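Local coordinates for esterase (Alcaligenes sp., PDB 1QLW), which probably hydrolyses carboxylic esters, as an esterase of the alpha/beta-hydrolase fold that assembles from two subunits, at residues Gly75-Thr80 / Met300-Asn305. Sequence-based numbering, arbitrary orientation.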
ATOM      1  N   GLY A  75      -4.483  -2.070  -4.222  1.00 10.20           N
ATOM      2  CA  GLY A  75      -5.487  -2.800  -3.456  1.00 11.09           C
ATOM      3  C   GLY A  75      -6.493  -1.898  -2.779  1.00 10.24           C
ATOM      4  O   GLY A  75      -7.563  -2.367  -2.355  1.00 11.15           O
ATOM      5  N   MET A  76      -6.211  -0.587  -2.678  1.00 10.54           N
ATOM      6  CA  MET A  76      -7.221   0.392  -2.285  1.00 11.05           C
ATOM      7  C   MET A  76      -8.495   0.243  -3.094  1.00 10.88           C
ATOM      8  O   MET A  76      -9.572   0.593  -2.575  1.00 11.70           O
ATOM      9  CB  MET A  76      -6.633   1.795  -2.478  1.00 11.38           C
ATOM     10  CG  MET A  76      -7.605   2.935  -2.258  1.00 11.62           C
ATOM     11  SD  MET A  76      -8.144   3.073  -0.540  1.00 11.39           S
ATOM     12  CE  MET A  76      -9.416   4.324  -0.675  1.00 13.72           C
ATOM     13  N   THR A  77      -8.446  -0.252  -4.320  1.00 10.47           N
ATOM     14  CA  THR A  77      -9.616  -0.484  -5.157  1.00 10.70           C
ATOM     15  C   THR A  77     -10.765  -1.068  -4.334  1.00 11.03           C
ATOM     16  O   THR A  77     -11.918  -0.678  -4.560  1.00 11.48           O
ATOM     17  CB  THR A  77      -9.264  -1.502  -6.262  1.00 11.44           C
ATOM     18  OG1 THR A  77      -8.358  -0.926  -7.204  1.00 11.88           O
ATOM     19  CG2 THR A  77     -10.496  -1.964  -7.040  1.00 12.28           C
ATOM     20  N   TRP A  78     -10.456  -2.040  -3.491  1.00 11.08           N
ATOM     21  CA  TRP A  78     -11.430  -2.853  -2.796  1.00 11.30           C
ATOM     22  C   TRP A  78     -11.794  -2.371  -1.410  1.00 10.93           C
ATOM     23  O   TRP A  78     -12.618  -3.001  -0.743  1.00 11.90           O
ATOM     24  CB  TRP A  78     -10.892  -4.289  -2.690  1.00 12.11           C
ATOM     25  CG  TRP A  78     -10.286  -4.821  -3.953  1.00 11.19           C
ATOM     26  CD1 TRP A  78      -8.948  -4.947  -4.217  1.00 12.04           C
ATOM     27  CD2 TRP A  78     -10.975  -5.271  -5.124  1.00 11.12           C
ATOM     28  NE1 TRP A  78      -8.759  -5.448  -5.475  1.00 11.79           N
ATOM     29  CE2 TRP A  78      -9.984  -5.657  -6.056  1.00 11.65           C
ATOM     30  CE3 TRP A  78     -12.322  -5.392  -5.482  1.00 12.26           C
ATOM     31  CZ2 TRP A  78     -10.316  -6.165  -7.312  1.00 12.61           C
ATOM     32  CZ3 TRP A  78     -12.641  -5.889  -6.724  1.00 12.73           C
ATOM     33  CH2 TRP A  78     -11.645  -6.282  -7.624  1.00 13.40           C
ATOM     34  N   GLU A  79     -11.105  -1.326  -0.940  1.00 11.25           N
ATOM     35  CA  GLU A  79     -11.265  -0.806   0.420  1.00 12.03           C
ATOM     36  C   GLU A  79     -12.426   0.165   0.448  1.00 12.04           C
ATOM     37  O   GLU A  79     -13.335   0.058  -0.390  1.00 14.58           O
ATOM     38  CB  GLU A  79      -9.903  -0.244   0.883  1.00 12.15           C
ATOM     39  CG  GLU A  79      -8.850  -1.355   0.948  1.00 12.08           C
ATOM     40  CD  GLU A  79      -7.490  -0.937   1.441  1.00 12.56           C
ATOM     41  OE1 GLU A  79      -7.214   0.274   1.585  1.00 13.57           O
ATOM     42  OE2 GLU A  79      -6.638  -1.836   1.630  1.00 14.37           O
ATOM     43  N   THR A  80     -12.490   1.123   1.361  1.00 12.00           N
ATOM     44  CA  THR A  80     -13.593   2.075   1.380  1.00 11.83           C
ATOM     45  C   THR A  80     -13.740   2.708   0.004  1.00 11.58           C
ATOM     46  O   THR A  80     -12.750   3.095  -0.618  1.00 12.50           O
ATOM     47  CB  THR A  80     -13.268   3.179   2.385  1.00 12.51           C
ATOM     48  OG1 THR A  80     -12.847   2.572   3.619  1.00 12.89           O
ATOM     49  CG2 THR A  80     -14.407   4.150   2.586  1.00 13.93           C
ATOM     50  N   MET A 300     -17.204  -1.147 -10.805  1.00 12.98           N
ATOM     51  CA  MET A 300     -18.480  -1.571 -10.214  1.00 13.28           C
ATOM     52  C   MET A 300     -18.359  -1.942  -8.739  1.00 13.01           C
ATOM     53  O   MET A 300     -19.353  -1.893  -8.012  1.00 13.88           O
ATOM     54  CB  MET A 300     -19.108  -2.690 -11.028  1.00 14.12           C
ATOM     55  CG  MET A 300     -18.307  -3.980 -10.980  1.00 14.43           C
ATOM     56  SD  MET A 300     -19.094  -5.289 -11.967  1.00 15.42           S
ATOM     57  CE  MET A 300     -18.802  -4.625 -13.617  1.00 18.23           C
ATOM     58  N   MET A 301     -17.165  -2.316  -8.278  1.00 12.07           N
ATOM     59  CA  MET A 301     -16.925  -2.577  -6.867  1.00 12.43           C
ATOM     60  C   MET A 301     -16.996  -1.310  -6.021  1.00 12.20           C
ATOM     61  O   MET A 301     -17.095  -1.387  -4.795  1.00 12.97           O
ATOM     62  CB  MET A 301     -15.602  -3.301  -6.634  1.00 12.34           C
ATOM     63  CG  MET A 301     -14.330  -2.506  -6.874  1.00 12.88           C
ATOM     64  SD  MET A 301     -14.029  -1.954  -8.571  1.00 13.51           S
ATOM     65  CE  MET A 301     -13.725  -3.566  -9.343  1.00 18.14           C
ATOM     66  N   GLN A 302     -16.983  -0.135  -6.650  1.00 11.65           N
ATOM     67  CA  GLN A 302     -17.084   1.155  -5.993  1.00 12.24           C
ATOM     68  C   GLN A 302     -18.421   1.863  -6.260  1.00 12.19           C
ATOM     69  O   GLN A 302     -18.679   2.934  -5.694  1.00 13.47           O
ATOM     70  CB  GLN A 302     -15.958   2.099  -6.454  1.00 12.34           C
ATOM     71  CG  GLN A 302     -14.580   1.565  -6.077  1.00 12.15           C
ATOM     72  CD  GLN A 302     -13.442   2.429  -6.568  1.00 12.52           C
ATOM     73  OE1 GLN A 302     -13.646   3.439  -7.234  1.00 14.53           O
ATOM     74  NE2 GLN A 302     -12.235   1.986  -6.227  1.00 12.93           N
ATOM     75  N   ASP A 303     -19.239   1.300  -7.137  1.00 12.31           N
ATOM     76  CA  ASP A 303     -20.489   1.903  -7.553  1.00 12.90           C
ATOM     77  C   ASP A 303     -21.485   1.964  -6.403  1.00 12.81           C
ATOM     78  O   ASP A 303     -21.341   1.303  -5.368  1.00 13.35           O
ATOM     79  CB  ASP A 303     -21.042   1.132  -8.755  1.00 13.03           C
ATOM     80  CG  ASP A 303     -20.442   1.468 -10.116  1.00 12.81           C
ATOM     81  OD1 ASP A 303     -19.681   2.439 -10.221  1.00 14.17           O
ATOM     82  OD2 ASP A 303     -20.780   0.703 -11.055  1.00 14.00           O
ATOM     83  N   ARG A 304     -22.551   2.754  -6.577  1.00 14.00           N
ATOM     84  CA  ARG A 304     -23.539   2.948  -5.525  1.00 15.00           C
ATOM     85  C   ARG A 304     -24.278   1.662  -5.177  1.00 15.39           C
ATOM     86  O   ARG A 304     -24.749   1.508  -4.052  1.00 18.49           O
ATOM     87  CB  ARG A 304     -24.491   4.077  -5.911  1.00 17.30           C
ATOM     88  CG  ARG A 304     -23.825   5.445  -5.896  1.00 20.88           C
ATOM     89  CD  ARG A 304     -24.818   6.559  -6.220  1.00 27.78           C
ATOM     90  NE  ARG A 304     -25.407   6.445  -7.539  1.00 32.67           N
ATOM     91  CZ  ARG A 304     -26.588   5.965  -7.892  1.00 35.57           C
ATOM     92  NH1 ARG A 304     -27.456   5.514  -6.995  1.00 36.66           N
ATOM     93  NH2 ARG A 304     -26.919   5.970  -9.175  1.00 36.70           N
ATOM     94  N   ASN A 305     -24.432   0.756  -6.133  1.00 14.61           N
ATOM     95  CA  ASN A 305     -25.052  -0.543  -5.919  1.00 14.84           C
ATOM     96  C   ASN A 305     -23.967  -1.619  -5.810  1.00 13.87           C
ATOM     97  O   ASN A 305     -24.240  -2.791  -6.077  1.00 14.71           O
ATOM     98  CB  ASN A 305     -26.040  -0.874  -7.043  1.00 15.40           C
ATOM     99  CG  ASN A 305     -25.317  -1.123  -8.338  1.00 15.50           C
ATOM    100  OD1 ASN A 305     -24.209  -0.627  -8.561  1.00 16.35           O
ATOM    101  ND2 ASN A 305     -25.903  -1.902  -9.235  1.00 17.68           N
TER
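The indole of Trp78 carries the methyl CG2 of Thr77 on one face, 3.8 Å above the plane and over its centre, while Met301 comes up obliquely at the benzo end of the ring system. There its CE methyl lies 3.7 Å from Trp78 CZ3, and CG is about equally near Trp78 CE3 and CZ3. The Met301 SD stands 5.2 Å from the centroid of the six-membered ring, 33° off the normal, a Met-aromatic contact. The Met301 chain is bent at both chi2 and chi3, bringing both sulfur and methyl back against its neighbours; SD also meets Thr77 CG2 at 3.9 Å. In this alpha/beta-hydrolase fold the contact joins the short 3-10 turn following strand 65-68 to the loop leading into helix 306-319, and His205, at the end of strand 200-205, touches both Trp78 and Met301. Between 75-80 and 300-305 the one hydrogen bond runs from Gln302, extended beyond CG, whose NE2 donates to Thr77 O over 3.2 Å. The bond is almost perfectly straight (178°), lies in the amide plane and meets a lone pair in the carbonyl plane. A leucine in place of Gln302 would probably leave this buried Thr77 carbonyl without this donor. Arg85 also bonds the carbonyls of Gln302 and Asp303. Thr77 OG1 turns instead to Thr74 O, within its own loop.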